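Local coordinates for Rbsd/fucu transport protein family protein (Streptococcus pneumoniae, PDB 4A34), which probably interconverts the alpha and beta anomers of L-fucose as a fucose mutarotase of the RbsD/FucU family, and binds beta-L-fucopyranose, at residues 40-46 against 119-125; 110-114 against 132-136; 5-9 against 56-60. One frame throughout, in Å; residues are numbered along the deposited sequence.

Contact 1 (40-46 against 119-125); sequences NKLIRCD and YAIVATG. With K (potassium ion), chain B.
A123 sits at the heart of this pairing of two parallel strands, 42-45, outermost in this chain's sheet, and 120-124 inside it. Its N-H reaches I43 O at 2.9 Å and its carbonyl O takes C45 N at 2.6 Å, while its methyl lies under one face of the R44 guanidinium, CB to NH2 3.8 Å. D46 fixes the rotation of that guanidinium through a salt bridge. Its carboxylate receives R44 side-on, NE to OD2 at 2.9 Å and NH2 to OD1 at 3.1 Å, each oxygen using its syn lone pair. At the other end K41, its CG anti to the backbone N (chi1 -178°), meets the Y119 ring obliquely, CD to CE2 4.2 Å, and its CB rests 3.3 Å from Y119 O. That same oxygen accepts N40 ND2, tilted from the carbonyl plane, and Y119 OH is tied to E19 on helix 11-19. R44 O meanwhile binds a potassium ion at 2.5 Å, which R44 O of a second subunit also binds. Strand 42-45 therefore carries a metal link between subunits, and a water on the ion donates to D46 OD2, so the salt-bridged carboxylate reaches the metal's water shell.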
ATOM      1  N   ASN I  40      -4.224  15.048  10.961  1.00 30.53           N
ATOM      2  CA  ASN I  40      -4.677  13.654  10.914  1.00 30.89           C
ATOM      3  C   ASN I  40      -4.977  13.323   9.453  1.00 30.98           C
ATOM      4  O   ASN I  40      -4.508  12.319   8.923  1.00 31.21           O
ATOM      5  CB  ASN I  40      -5.914  13.417  11.808  1.00 30.85           C
ATOM      6  CG  ASN I  40      -6.605  12.069  11.537  1.00 31.45           C
ATOM      7  OD1 ASN I  40      -5.992  11.010  11.678  1.00 34.03           O
ATOM      8  ND2 ASN I  40      -7.883  12.111  11.147  1.00 29.19           N
ATOM      9  N   LYS I  41      -5.739  14.202   8.810  1.00 30.97           N
ATOM     10  CA  LYS I  41      -6.095  14.069   7.408  1.00 31.25           C
ATOM     11  C   LYS I  41      -5.874  15.427   6.743  1.00 30.94           C
ATOM     12  O   LYS I  41      -6.441  16.409   7.178  1.00 31.36           O
ATOM     13  CB  LYS I  41      -7.553  13.618   7.302  1.00 31.33           C
ATOM     14  CG  LYS I  41      -8.081  13.391   5.897  1.00 32.92           C
ATOM     15  CD  LYS I  41      -9.479  12.748   5.932  1.00 34.24           C
ATOM     16  CE  LYS I  41     -10.009  12.495   4.520  1.00 35.90           C
ATOM     17  NZ  LYS I  41      -9.215  11.429   3.808  1.00 37.31           N
ATOM     18  N   LEU I  42      -5.030  15.473   5.712  1.00 30.66           N
ATOM     19  CA  LEU I  42      -4.658  16.721   5.042  1.00 30.18           C
ATOM     20  C   LEU I  42      -5.397  16.979   3.720  1.00 30.56           C
ATOM     21  O   LEU I  42      -5.408  16.131   2.815  1.00 30.84           O
ATOM     22  CB  LEU I  42      -3.146  16.764   4.793  1.00 29.79           C
ATOM     23  CG  LEU I  42      -2.586  18.014   4.108  1.00 28.77           C
ATOM     24  CD1 LEU I  42      -2.747  19.241   4.991  1.00 29.13           C
ATOM     25  CD2 LEU I  42      -1.130  17.839   3.746  1.00 29.53           C
ATOM     26  N   ILE I  43      -5.997  18.161   3.619  1.00 30.53           N
ATOM     27  CA  ILE I  43      -6.554  18.656   2.373  1.00 30.51           C
ATOM     28  C   ILE I  43      -5.806  19.933   2.019  1.00 30.73           C
ATOM     29  O   ILE I  43      -5.715  20.840   2.845  1.00 31.29           O
ATOM     30  CB  ILE I  43      -8.045  18.953   2.514  1.00 30.40           C
ATOM     31  CG1 ILE I  43      -8.795  17.670   2.873  1.00 30.85           C
ATOM     32  CG2 ILE I  43      -8.607  19.554   1.217  1.00 30.08           C
ATOM     33  CD1 ILE I  43      -9.915  17.893   3.843  1.00 31.43           C
ATOM     34  N   ARG I  44      -5.249  20.002   0.812  1.00 30.25           N
ATOM     35  CA  ARG I  44      -4.537  21.201   0.400  1.00 30.16           C
ATOM     36  C   ARG I  44      -5.399  22.067  -0.511  1.00 30.09           C
ATOM     37  O   ARG I  44      -5.798  21.646  -1.593  1.00 29.75           O
ATOM     38  CB  ARG I  44      -3.199  20.871  -0.289  1.00 30.03           C
ATOM     39  CG  ARG I  44      -2.155  20.185   0.580  1.00 29.95           C
ATOM     40  CD  ARG I  44      -0.742  20.510   0.097  1.00 29.76           C
ATOM     41  NE  ARG I  44      -0.344  21.850   0.528  1.00 29.51           N
ATOM     42  CZ  ARG I  44       0.342  22.117   1.636  1.00 28.43           C
ATOM     43  NH1 ARG I  44       0.748  21.133   2.429  1.00 29.60           N
ATOM     44  NH2 ARG I  44       0.633  23.371   1.946  1.00 27.13           N
ATOM     45  N   CYS I  45      -5.669  23.288  -0.067  1.00 30.43           N
ATOM     46  CA  CYS I  45      -6.352  24.288  -0.876  1.00 30.58           C
ATOM     47  C   CYS I  45      -5.496  25.558  -0.991  1.00 31.16           C
ATOM     48  O   CYS I  45      -5.947  26.672  -0.699  1.00 30.80           O
ATOM     49  CB  CYS I  45      -7.721  24.565  -0.283  1.00 29.97           C
ATOM     50  SG  CYS I  45      -8.765  23.110  -0.373  1.00 30.04           S
ATOM     51  N   ASP I  46      -4.253  25.364  -1.431  1.00 31.87           N
ATOM     52  CA  ASP I  46      -3.240  26.425  -1.460  1.00 32.60           C
ATOM     53  C   ASP I  46      -3.664  27.700  -2.201  1.00 33.12           C
ATOM     54  O   ASP I  46      -3.085  28.767  -1.975  1.00 33.19           O
ATOM     55  CB  ASP I  46      -1.926  25.887  -2.038  1.00 32.46           C
ATOM     56  CG  ASP I  46      -1.271  24.858  -1.136  1.00 32.90           C
ATOM     57  OD1 ASP I  46      -0.830  25.228  -0.028  1.00 32.50           O
ATOM     58  OD2 ASP I  46      -1.188  23.681  -1.539  1.00 33.29           O
ATOM     59  N   TYR I 119     -10.519  16.299  12.702  1.00 30.46           N
ATOM     60  CA  TYR I 119     -10.696  15.309  11.655  1.00 30.06           C
ATOM     61  C   TYR I 119      -9.849  15.650  10.444  1.00 29.86           C
ATOM     62  O   TYR I 119      -9.272  14.766   9.826  1.00 30.07           O
ATOM     63  CB  TYR I 119     -12.164  15.164  11.260  1.00 29.82           C
ATOM     64  CG  TYR I 119     -12.417  14.040  10.288  1.00 29.81           C
ATOM     65  CD1 TYR I 119     -12.240  12.708  10.663  1.00 30.57           C
ATOM     66  CD2 TYR I 119     -12.826  14.298   8.988  1.00 30.63           C
ATOM     67  CE1 TYR I 119     -12.481  11.665   9.768  1.00 28.99           C
ATOM     68  CE2 TYR I 119     -13.073  13.265   8.092  1.00 29.87           C
ATOM     69  CZ  TYR I 119     -12.895  11.953   8.487  1.00 28.96           C
ATOM     70  OH  TYR I 119     -13.135  10.932   7.588  1.00 28.87           O
ATOM     71  N   ALA I 120      -9.768  16.932  10.114  1.00 29.48           N
ATOM     72  CA  ALA I 120      -8.964  17.362   8.986  1.00 29.12           C
ATOM     73  C   ALA I 120      -8.492  18.802   9.114  1.00 29.19           C
ATOM     74  O   ALA I 120      -9.161  19.663   9.722  1.00 28.80           O
ATOM     75  CB  ALA I 120      -9.724  17.177   7.686  1.00 29.11           C
ATOM     76  N   ILE I 121      -7.326  19.048   8.533  1.00 28.95           N
ATOM     77  CA  ILE I 121      -6.845  20.397   8.350  1.00 28.83           C
ATOM     78  C   ILE I 121      -6.803  20.664   6.855  1.00 29.15           C
ATOM     79  O   ILE I 121      -6.293  19.840   6.078  1.00 29.25           O
ATOM     80  CB  ILE I 121      -5.447  20.597   8.971  1.00 28.79           C
ATOM     81  CG1 ILE I 121      -5.466  20.243  10.472  1.00 27.94           C
ATOM     82  CG2 ILE I 121      -4.939  22.021   8.691  1.00 28.05           C
ATOM     83  CD1 ILE I 121      -4.158  20.467  11.205  1.00 25.35           C
ATOM     84  N   VAL I 122      -7.368  21.796   6.454  1.00 29.09           N
ATOM     85  CA  VAL I 122      -7.186  22.302   5.095  1.00 29.26           C
ATOM     86  C   VAL I 122      -6.179  23.457   5.076  1.00 29.19           C
ATOM     87  O   VAL I 122      -6.366  24.468   5.743  1.00 29.16           O
ATOM     88  CB  VAL I 122      -8.538  22.684   4.404  1.00 29.33           C
ATOM     89  CG1 VAL I 122      -9.509  23.266   5.381  1.00 29.38           C
ATOM     90  CG2 VAL I 122      -8.319  23.625   3.238  1.00 28.83           C
ATOM     91  N   ALA I 123      -5.096  23.267   4.333  1.00 29.43           N
ATOM     92  CA  ALA I 123      -4.111  24.313   4.106  1.00 29.82           C
ATOM     93  C   ALA I 123      -4.624  25.274   3.030  1.00 30.33           C
ATOM     94  O   ALA I 123      -4.900  24.872   1.903  1.00 30.59           O
ATOM     95  CB  ALA I 123      -2.780  23.707   3.695  1.00 29.29           C
ATOM     96  N   THR I 124      -4.763  26.542   3.385  1.00 30.85           N
ATOM     97  CA  THR I 124      -5.264  27.529   2.444  1.00 31.22           C
ATOM     98  C   THR I 124      -4.132  28.444   1.982  1.00 31.49           C
ATOM     99  O   THR I 124      -2.981  28.265   2.381  1.00 31.42           O
ATOM    100  CB  THR I 124      -6.382  28.362   3.074  1.00 31.30           C
ATOM    101  OG1 THR I 124      -5.812  29.221   4.066  1.00 31.73           O
ATOM    102  CG2 THR I 124      -7.456  27.460   3.708  1.00 30.55           C
ATOM    103  N   GLY I 125      -4.462  29.412   1.131  1.00 31.88           N
ATOM    104  CA  GLY I 125      -3.476  30.347   0.608  1.00 32.29           C
ATOM    105  C   GLY I 125      -3.474  31.664   1.354  1.00 32.75           C
ATOM    106  O   GLY I 125      -2.813  32.614   0.939  1.00 32.63           O
TER
HETATM  107  K     K B1142      -5.019  20.972  -3.930  1.00 56.87           K
HETATM  108  O   HOH W   1      -0.553  27.741   1.312  1.00 24.43           O
HETATM  109  O   HOH W   2      -2.868  22.927  -3.566  1.00 17.05           O
HETATM  110  O   HOH W   3      -4.712  18.072  -3.568  1.00 21.71           O
HETATM  111  O   HOH W   4      -7.745  21.404  -4.962  1.00 16.85           O

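Contact 2 (110-114 against 132-136); sequences DFYER and NIILK. With FUL (beta-L-fucopyranose), chain C.
The L-fucose pocket and the hydrophobic core meet where helix 108-116 packs across one face of the sheet, over strand 133-136. F111 and I134 carry the apolar part. With CG anti to the backbone N (chi1 -162°), the phenylalanine ring drops from the helix while the isoleucine rises from the strand. I134 CD1 lies over one ring face, 4.0 Å from the centroid and 17° off the ring normal, in a CH-pi contact, and I134 CG1 comes to 3.6 Å from F111 CZ. The tip of the same ring presses on N132, CZ to CB 3.5 Å, with ring and amide planes 52° apart, and the backbone N of I133 lies at the ring edge. Farther along the helix, the R114 chain crosses I134, CD to CD1 3.9 Å. Beyond it R114 and K136 are both positively charged, but E25 lies between them, forming a salt bridge to each from OE2.

Y112, next along the helix, and N132, just ahead of the strand, reach the sugar. Y112 OH hydrogen-bonds the anomeric O1 at 2.9 Å, in the plane of its ring at the edge, and N132 ND2 donates to O2 at 2.9 Å. N132 OD1 accepts the backbone N of D30, which fixes which end of the amide faces the sugar. D30, Y130 and H22 of a neighbouring subunit complete the hydrogen bonding. F111 packs on N132 CB next to the sugar-binding amide, which is consistent with it holding N132 in place, while Y112 meets the hydroxyl on C1, the carbon whose configuration a mutarotase would invert.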
ATOM      1  N   ASP I 110      -1.885  25.554  22.417  1.00 41.03           N
ATOM      2  CA  ASP I 110      -3.133  24.793  22.589  1.00 40.05           C
ATOM      3  C   ASP I 110      -3.852  24.561  21.264  1.00 39.48           C
ATOM      4  O   ASP I 110      -4.450  23.502  21.046  1.00 39.48           O
ATOM      5  CB  ASP I 110      -4.097  25.516  23.544  1.00 40.08           C
ATOM      6  CG  ASP I 110      -3.583  25.583  24.983  1.00 39.87           C
ATOM      7  OD1 ASP I 110      -2.630  24.858  25.343  1.00 39.50           O
ATOM      8  OD2 ASP I 110      -4.152  26.375  25.761  1.00 39.80           O
ATOM      9  N   PHE I 111      -3.802  25.573  20.401  1.00 38.77           N
ATOM     10  CA  PHE I 111      -4.386  25.527  19.076  1.00 37.82           C
ATOM     11  C   PHE I 111      -3.785  24.390  18.267  1.00 37.49           C
ATOM     12  O   PHE I 111      -4.511  23.663  17.584  1.00 37.29           O
ATOM     13  CB  PHE I 111      -4.172  26.857  18.345  1.00 37.83           C
ATOM     14  CG  PHE I 111      -5.082  27.046  17.163  1.00 37.43           C
ATOM     15  CD1 PHE I 111      -4.780  26.466  15.931  1.00 37.47           C
ATOM     16  CD2 PHE I 111      -6.255  27.781  17.289  1.00 36.44           C
ATOM     17  CE1 PHE I 111      -5.627  26.624  14.845  1.00 37.33           C
ATOM     18  CE2 PHE I 111      -7.111  27.944  16.214  1.00 36.09           C
ATOM     19  CZ  PHE I 111      -6.797  27.368  14.987  1.00 36.95           C
ATOM     20  N   TYR I 112      -2.462  24.242  18.355  1.00 37.14           N
ATOM     21  CA  TYR I 112      -1.736  23.178  17.657  1.00 36.81           C
ATOM     22  C   TYR I 112      -2.262  21.812  18.073  1.00 36.43           C
ATOM     23  O   TYR I 112      -2.640  20.996  17.228  1.00 36.38           O
ATOM     24  CB  TYR I 112      -0.228  23.259  17.931  1.00 36.95           C
ATOM     25  CG  TYR I 112       0.512  24.417  17.265  1.00 38.07           C
ATOM     26  CD1 TYR I 112      -0.060  25.151  16.213  1.00 38.47           C
ATOM     27  CD2 TYR I 112       1.811  24.748  17.661  1.00 38.66           C
ATOM     28  CE1 TYR I 112       0.639  26.203  15.596  1.00 38.59           C
ATOM     29  CE2 TYR I 112       2.518  25.803  17.046  1.00 39.02           C
ATOM     30  CZ  TYR I 112       1.925  26.525  16.018  1.00 38.77           C
ATOM     31  OH  TYR I 112       2.622  27.558  15.418  1.00 38.37           O
ATOM     32  N   GLU I 113      -2.311  21.582  19.383  1.00 35.95           N
ATOM     33  CA  GLU I 113      -2.769  20.310  19.930  1.00 35.61           C
ATOM     34  C   GLU I 113      -4.220  19.955  19.560  1.00 35.15           C
ATOM     35  O   GLU I 113      -4.505  18.813  19.197  1.00 35.05           O
ATOM     36  CB  GLU I 113      -2.530  20.248  21.449  1.00 35.95           C
ATOM     37  CG  GLU I 113      -1.049  20.345  21.884  1.00 36.25           C
ATOM     38  CD  GLU I 113      -0.170  19.226  21.321  1.00 37.53           C
ATOM     39  OE1 GLU I 113      -0.639  18.070  21.237  1.00 38.45           O
ATOM     40  OE2 GLU I 113       0.997  19.511  20.956  1.00 37.38           O
ATOM     41  N   ARG I 114      -5.133  20.918  19.626  1.00 34.73           N
ATOM     42  CA  ARG I 114      -6.507  20.639  19.192  1.00 34.41           C
ATOM     43  C   ARG I 114      -6.580  20.328  17.684  1.00 34.13           C
ATOM     44  O   ARG I 114      -7.359  19.470  17.259  1.00 34.26           O
ATOM     45  CB  ARG I 114      -7.488  21.750  19.580  1.00 34.37           C
ATOM     46  CG  ARG I 114      -8.887  21.193  19.866  1.00 34.34           C
ATOM     47  CD  ARG I 114      -9.980  22.166  19.498  1.00 34.41           C
ATOM     48  NE  ARG I 114     -10.514  22.895  20.641  1.00 34.94           N
ATOM     49  CZ  ARG I 114     -11.802  22.935  20.976  1.00 34.57           C
ATOM     50  NH1 ARG I 114     -12.702  22.289  20.258  1.00 33.85           N
ATOM     51  NH2 ARG I 114     -12.193  23.628  22.035  1.00 35.48           N
ATOM     52  N   ASN I 132      -6.238  31.333  11.392  1.00 33.39           N
ATOM     53  CA  ASN I 132      -6.664  29.959  11.480  1.00 32.78           C
ATOM     54  C   ASN I 132      -7.986  29.857  12.226  1.00 32.51           C
ATOM     55  O   ASN I 132      -8.217  30.605  13.164  1.00 32.59           O
ATOM     56  CB  ASN I 132      -5.578  29.166  12.200  1.00 32.80           C
ATOM     57  CG  ASN I 132      -4.226  29.288  11.525  1.00 32.68           C
ATOM     58  OD1 ASN I 132      -3.983  28.659  10.500  1.00 33.95           O
ATOM     59  ND2 ASN I 132      -3.337  30.094  12.099  1.00 32.14           N
ATOM     60  N   ILE I 133      -8.855  28.941  11.809  1.00 32.23           N
ATOM     61  CA  ILE I 133     -10.143  28.755  12.475  1.00 32.44           C
ATOM     62  C   ILE I 133     -10.344  27.274  12.733  1.00 32.63           C
ATOM     63  O   ILE I 133      -9.873  26.458  11.954  1.00 33.32           O
ATOM     64  CB  ILE I 133     -11.339  29.264  11.609  1.00 32.40           C
ATOM     65  CG1 ILE I 133     -11.073  30.651  11.023  1.00 32.93           C
ATOM     66  CG2 ILE I 133     -12.631  29.292  12.415  1.00 31.42           C
ATOM     67  CD1 ILE I 133     -12.191  31.156  10.127  1.00 34.18           C
ATOM     68  N   ILE I 134     -11.022  26.923  13.823  1.00 32.74           N
ATOM     69  CA  ILE I 134     -11.499  25.545  14.008  1.00 32.88           C
ATOM     70  C   ILE I 134     -13.006  25.555  14.121  1.00 33.08           C
ATOM     71  O   ILE I 134     -13.568  26.296  14.929  1.00 33.02           O
ATOM     72  CB  ILE I 134     -10.915  24.832  15.245  1.00 32.87           C
ATOM     73  CG1 ILE I 134      -9.390  24.925  15.264  1.00 32.57           C
ATOM     74  CG2 ILE I 134     -11.367  23.373  15.265  1.00 32.62           C
ATOM     75  CD1 ILE I 134      -8.768  24.396  16.513  1.00 32.27           C
ATOM     76  N   LEU I 135     -13.644  24.742  13.284  1.00 33.29           N
ATOM     77  CA  LEU I 135     -15.092  24.639  13.226  1.00 33.01           C
ATOM     78  C   LEU I 135     -15.484  23.246  13.661  1.00 33.12           C
ATOM     79  O   LEU I 135     -14.838  22.267  13.267  1.00 33.24           O
ATOM     80  CB  LEU I 135     -15.570  24.890  11.800  1.00 33.00           C
ATOM     81  CG  LEU I 135     -15.167  26.203  11.118  1.00 32.59           C
ATOM     82  CD1 LEU I 135     -15.557  26.151   9.651  1.00 30.83           C
ATOM     83  CD2 LEU I 135     -15.838  27.392  11.809  1.00 32.66           C
ATOM     84  N   LYS I 136     -16.531  23.158  14.480  1.00 33.18           N
ATOM     85  CA  LYS I 136     -17.020  21.878  14.998  1.00 33.20           C
ATOM     86  C   LYS I 136     -18.423  21.550  14.461  1.00 33.61           C
ATOM     87  O   LYS I 136     -19.384  22.257  14.746  1.00 33.71           O
ATOM     88  CB  LYS I 136     -16.999  21.872  16.534  1.00 32.93           C
ATOM     89  CG  LYS I 136     -17.372  20.524  17.161  1.00 31.86           C
ATOM     90  CD  LYS I 136     -17.738  20.657  18.638  1.00 29.68           C
ATOM     91  CE  LYS I 136     -16.584  20.330  19.552  1.00 28.76           C
ATOM     92  NZ  LYS I 136     -16.266  18.888  19.565  1.00 27.29           N
TER
HETATM   93  C1  FUL C1144       1.455  30.390  13.180  1.00 44.27           C
HETATM   94  C2  FUL C1144       0.634  30.811  11.955  1.00 43.71           C
HETATM   95  O2  FUL C1144      -0.427  29.922  11.692  1.00 43.62           O
HETATM   96  C3  FUL C1144       0.054  32.193  12.246  1.00 43.39           C
HETATM   97  O3  FUL C1144      -0.657  32.687  11.143  1.00 44.43           O
HETATM   98  C4  FUL C1144       1.167  33.163  12.601  1.00 43.43           C
HETATM   99  O4  FUL C1144       2.027  33.264  11.497  1.00 43.17           O
HETATM  100  C5  FUL C1144       1.944  32.605  13.787  1.00 43.95           C
HETATM  101  C6  FUL C1144       3.016  33.581  14.255  1.00 43.18           C
HETATM  102  O5  FUL C1144       2.483  31.344  13.404  1.00 44.32           O
HETATM  103  O1  FUL C1144       2.024  29.114  13.023  1.00 45.68           O

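Contact 3 (5-9 against 56-60); sequences IPKNI and SILYL
This is a loop-to-helix contact at the rim of the fold: the turn 6-9, just ahead of helix 11-19, closes against the last turn of helix 50-60. The loop forms a type I beta turn from P6 to I9, with a weak I9 N to P6 O bond across it, and three of its residues touch the helix. Its polar point is N8, whose CG stands between the backbone N and the carbonyl carbon (chi1 56°); this swings the amide over to S56. There S56 OG donates to N8 OD1 at 2.6 Å, in the carbonyl plane and on a lone pair, with a C=O to donor angle of 113°. The serine oxygen also has a weaker link to the backbone O of E52, one turn earlier in its own helix.

Apolar contacts flank this bond. P6 lays CB 3.6 Å from S56 CB and brings CG to 4.1 Å from Y59 CD2, approaching that ring obliquely. I9 reaches past the serine, CD1 to S56 CB 3.8 Å, and meets L60 tip to tip, CD1 to CD1 3.7 Å. L14 of helix 11-19 touches both I9 and L60, so the two helices and the loop share one apolar cluster.

A neighbouring subunit packs against the contact. The Y59 ring meets H4 of that subunit, and I5 and L60 pack reciprocally on L60 and I5 of the same copy. A short hydrogen bond from S56 to N8, backed by apolar contacts, thus pins the N-terminal loop to the helix end beside that interface.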
ATOM      1  N   ILE I   5     -23.474  23.636  -5.785  1.00 41.37           N
ATOM      2  CA  ILE I   5     -22.417  23.416  -4.825  1.00 41.11           C
ATOM      3  C   ILE I   5     -21.432  24.565  -4.957  1.00 40.97           C
ATOM      4  O   ILE I   5     -21.029  24.891  -6.066  1.00 41.00           O
ATOM      5  CB  ILE I   5     -21.750  22.038  -5.074  1.00 41.22           C
ATOM      6  CG1 ILE I   5     -22.644  20.932  -4.506  1.00 41.48           C
ATOM      7  CG2 ILE I   5     -20.355  21.968  -4.468  1.00 41.22           C
ATOM      8  CD1 ILE I   5     -22.453  19.591  -5.139  1.00 41.09           C
ATOM      9  N   PRO I   6     -21.050  25.190  -3.827  1.00 40.92           N
ATOM     10  CA  PRO I   6     -20.045  26.253  -3.845  1.00 40.86           C
ATOM     11  C   PRO I   6     -18.817  25.823  -4.639  1.00 40.75           C
ATOM     12  O   PRO I   6     -18.301  24.717  -4.433  1.00 40.74           O
ATOM     13  CB  PRO I   6     -19.687  26.420  -2.368  1.00 41.19           C
ATOM     14  CG  PRO I   6     -20.882  25.951  -1.630  1.00 41.08           C
ATOM     15  CD  PRO I   6     -21.472  24.853  -2.454  1.00 40.99           C
ATOM     16  N   LYS I   7     -18.375  26.684  -5.550  1.00 40.60           N
ATOM     17  CA  LYS I   7     -17.323  26.325  -6.506  1.00 40.77           C
ATOM     18  C   LYS I   7     -15.889  26.369  -5.958  1.00 40.15           C
ATOM     19  O   LYS I   7     -14.938  26.048  -6.681  1.00 40.17           O
ATOM     20  CB  LYS I   7     -17.454  27.149  -7.795  1.00 40.98           C
ATOM     21  CG  LYS I   7     -18.231  26.408  -8.890  1.00 42.51           C
ATOM     22  CD  LYS I   7     -18.351  27.224 -10.181  1.00 44.23           C
ATOM     23  CE  LYS I   7     -18.390  26.308 -11.409  1.00 44.79           C
ATOM     24  NZ  LYS I   7     -17.071  25.614 -11.648  1.00 44.32           N
ATOM     25  N   ASN I   8     -15.744  26.762  -4.691  1.00 39.26           N
ATOM     26  CA  ASN I   8     -14.440  26.798  -4.020  1.00 38.22           C
ATOM     27  C   ASN I   8     -14.271  25.659  -2.997  1.00 37.40           C
ATOM     28  O   ASN I   8     -13.328  25.642  -2.200  1.00 37.41           O
ATOM     29  CB  ASN I   8     -14.198  28.168  -3.379  1.00 38.15           C
ATOM     30  CG  ASN I   8     -15.299  28.563  -2.420  1.00 38.77           C
ATOM     31  OD1 ASN I   8     -16.329  27.888  -2.325  1.00 38.73           O
ATOM     32  ND2 ASN I   8     -15.092  29.669  -1.702  1.00 39.28           N
ATOM     33  N   ILE I   9     -15.196  24.706  -3.032  1.00 36.23           N
ATOM     34  CA  ILE I   9     -15.070  23.492  -2.247  1.00 34.93           C
ATOM     35  C   ILE I   9     -14.575  22.381  -3.158  1.00 33.86           C
ATOM     36  O   ILE I   9     -15.310  21.904  -4.022  1.00 34.36           O
ATOM     37  CB  ILE I   9     -16.392  23.119  -1.542  1.00 34.88           C
ATOM     38  CG1 ILE I   9     -16.745  24.209  -0.530  1.00 34.75           C
ATOM     39  CG2 ILE I   9     -16.274  21.750  -0.856  1.00 35.16           C
ATOM     40  CD1 ILE I   9     -17.833  23.846   0.456  1.00 36.12           C
ATOM     41  N   SER I  56     -18.575  29.252   2.381  1.00 35.93           N
ATOM     42  CA  SER I  56     -19.036  28.042   1.702  1.00 35.76           C
ATOM     43  C   SER I  56     -19.262  26.901   2.681  1.00 35.69           C
ATOM     44  O   SER I  56     -20.236  26.161   2.573  1.00 35.70           O
ATOM     45  CB  SER I  56     -18.033  27.614   0.629  1.00 35.78           C
ATOM     46  OG  SER I  56     -17.861  28.622  -0.350  1.00 35.51           O
ATOM     47  N   ILE I  57     -18.351  26.771   3.638  1.00 35.79           N
ATOM     48  CA  ILE I  57     -18.432  25.724   4.650  1.00 35.56           C
ATOM     49  C   ILE I  57     -19.606  25.979   5.592  1.00 35.94           C
ATOM     50  O   ILE I  57     -20.359  25.053   5.900  1.00 36.20           O
ATOM     51  CB  ILE I  57     -17.075  25.547   5.406  1.00 35.14           C
ATOM     52  CG1 ILE I  57     -16.018  25.001   4.440  1.00 34.39           C
ATOM     53  CG2 ILE I  57     -17.230  24.629   6.604  1.00 34.51           C
ATOM     54  CD1 ILE I  57     -14.658  24.761   5.035  1.00 32.48           C
ATOM     55  N   LEU I  58     -19.780  27.229   6.022  1.00 36.32           N
ATOM     56  CA  LEU I  58     -20.910  27.596   6.899  1.00 36.59           C
ATOM     57  C   LEU I  58     -22.267  27.377   6.216  1.00 36.91           C
ATOM     58  O   LEU I  58     -23.257  27.007   6.866  1.00 37.04           O
ATOM     59  CB  LEU I  58     -20.779  29.037   7.410  1.00 36.15           C
ATOM     60  CG  LEU I  58     -19.659  29.326   8.411  1.00 35.55           C
ATOM     61  CD1 LEU I  58     -19.605  30.799   8.715  1.00 35.72           C
ATOM     62  CD2 LEU I  58     -19.808  28.529   9.700  1.00 35.69           C
ATOM     63  N   TYR I  59     -22.291  27.584   4.900  1.00 37.02           N
ATOM     64  CA  TYR I  59     -23.467  27.311   4.070  1.00 37.29           C
ATOM     65  C   TYR I  59     -23.916  25.847   4.129  1.00 37.19           C
ATOM     66  O   TYR I  59     -25.117  25.564   4.175  1.00 37.38           O
ATOM     67  CB  TYR I  59     -23.169  27.710   2.620  1.00 37.61           C
ATOM     68  CG  TYR I  59     -24.325  27.552   1.664  1.00 38.60           C
ATOM     69  CD1 TYR I  59     -25.496  28.301   1.824  1.00 39.41           C
ATOM     70  CD2 TYR I  59     -24.245  26.670   0.579  1.00 39.20           C
ATOM     71  CE1 TYR I  59     -26.561  28.171   0.935  1.00 40.17           C
ATOM     72  CE2 TYR I  59     -25.311  26.527  -0.319  1.00 39.69           C
ATOM     73  CZ  TYR I  59     -26.463  27.284  -0.132  1.00 40.68           C
ATOM     74  OH  TYR I  59     -27.523  27.158  -0.996  1.00 41.44           O
ATOM     75  N   LEU I  60     -22.953  24.925   4.136  1.00 36.94           N
ATOM     76  CA  LEU I  60     -23.251  23.494   4.053  1.00 36.31           C
ATOM     77  C   LEU I  60     -23.237  22.772   5.396  1.00 36.19           C
ATOM     78  O   LEU I  60     -23.961  21.793   5.580  1.00 36.15           O
ATOM     79  CB  LEU I  60     -22.285  22.800   3.097  1.00 36.15           C
ATOM     80  CG  LEU I  60     -22.198  23.216   1.623  1.00 36.22           C
ATOM     81  CD1 LEU I  60     -21.187  22.341   0.903  1.00 35.75           C
ATOM     82  CD2 LEU I  60     -23.535  23.158   0.913  1.00 35.33           C
TER

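Overall arrangement
From the N terminus, contact 3 is the first to close, bringing the loop 5-9 to the end of helix 50-60. Before it closes, the chain has laid down 40-46, which waits for 119-125, so contacts 3 and 1 cross. Contact 2 opens at 110-114, ahead of the closure of contact 1, and closes at 132-136, so these two cross as well, and both reach the same sheet. Contacts 3 and 2 are in series, yet they touch: L135 CD1 lies 3.8 Å from I57 CG2. Strand 133-136 thus meets helix 108-116 through I134 and helix 50-60 through I133 and L135, so the strand lies between helix 108-116 and the helix that also holds the N-terminal loop.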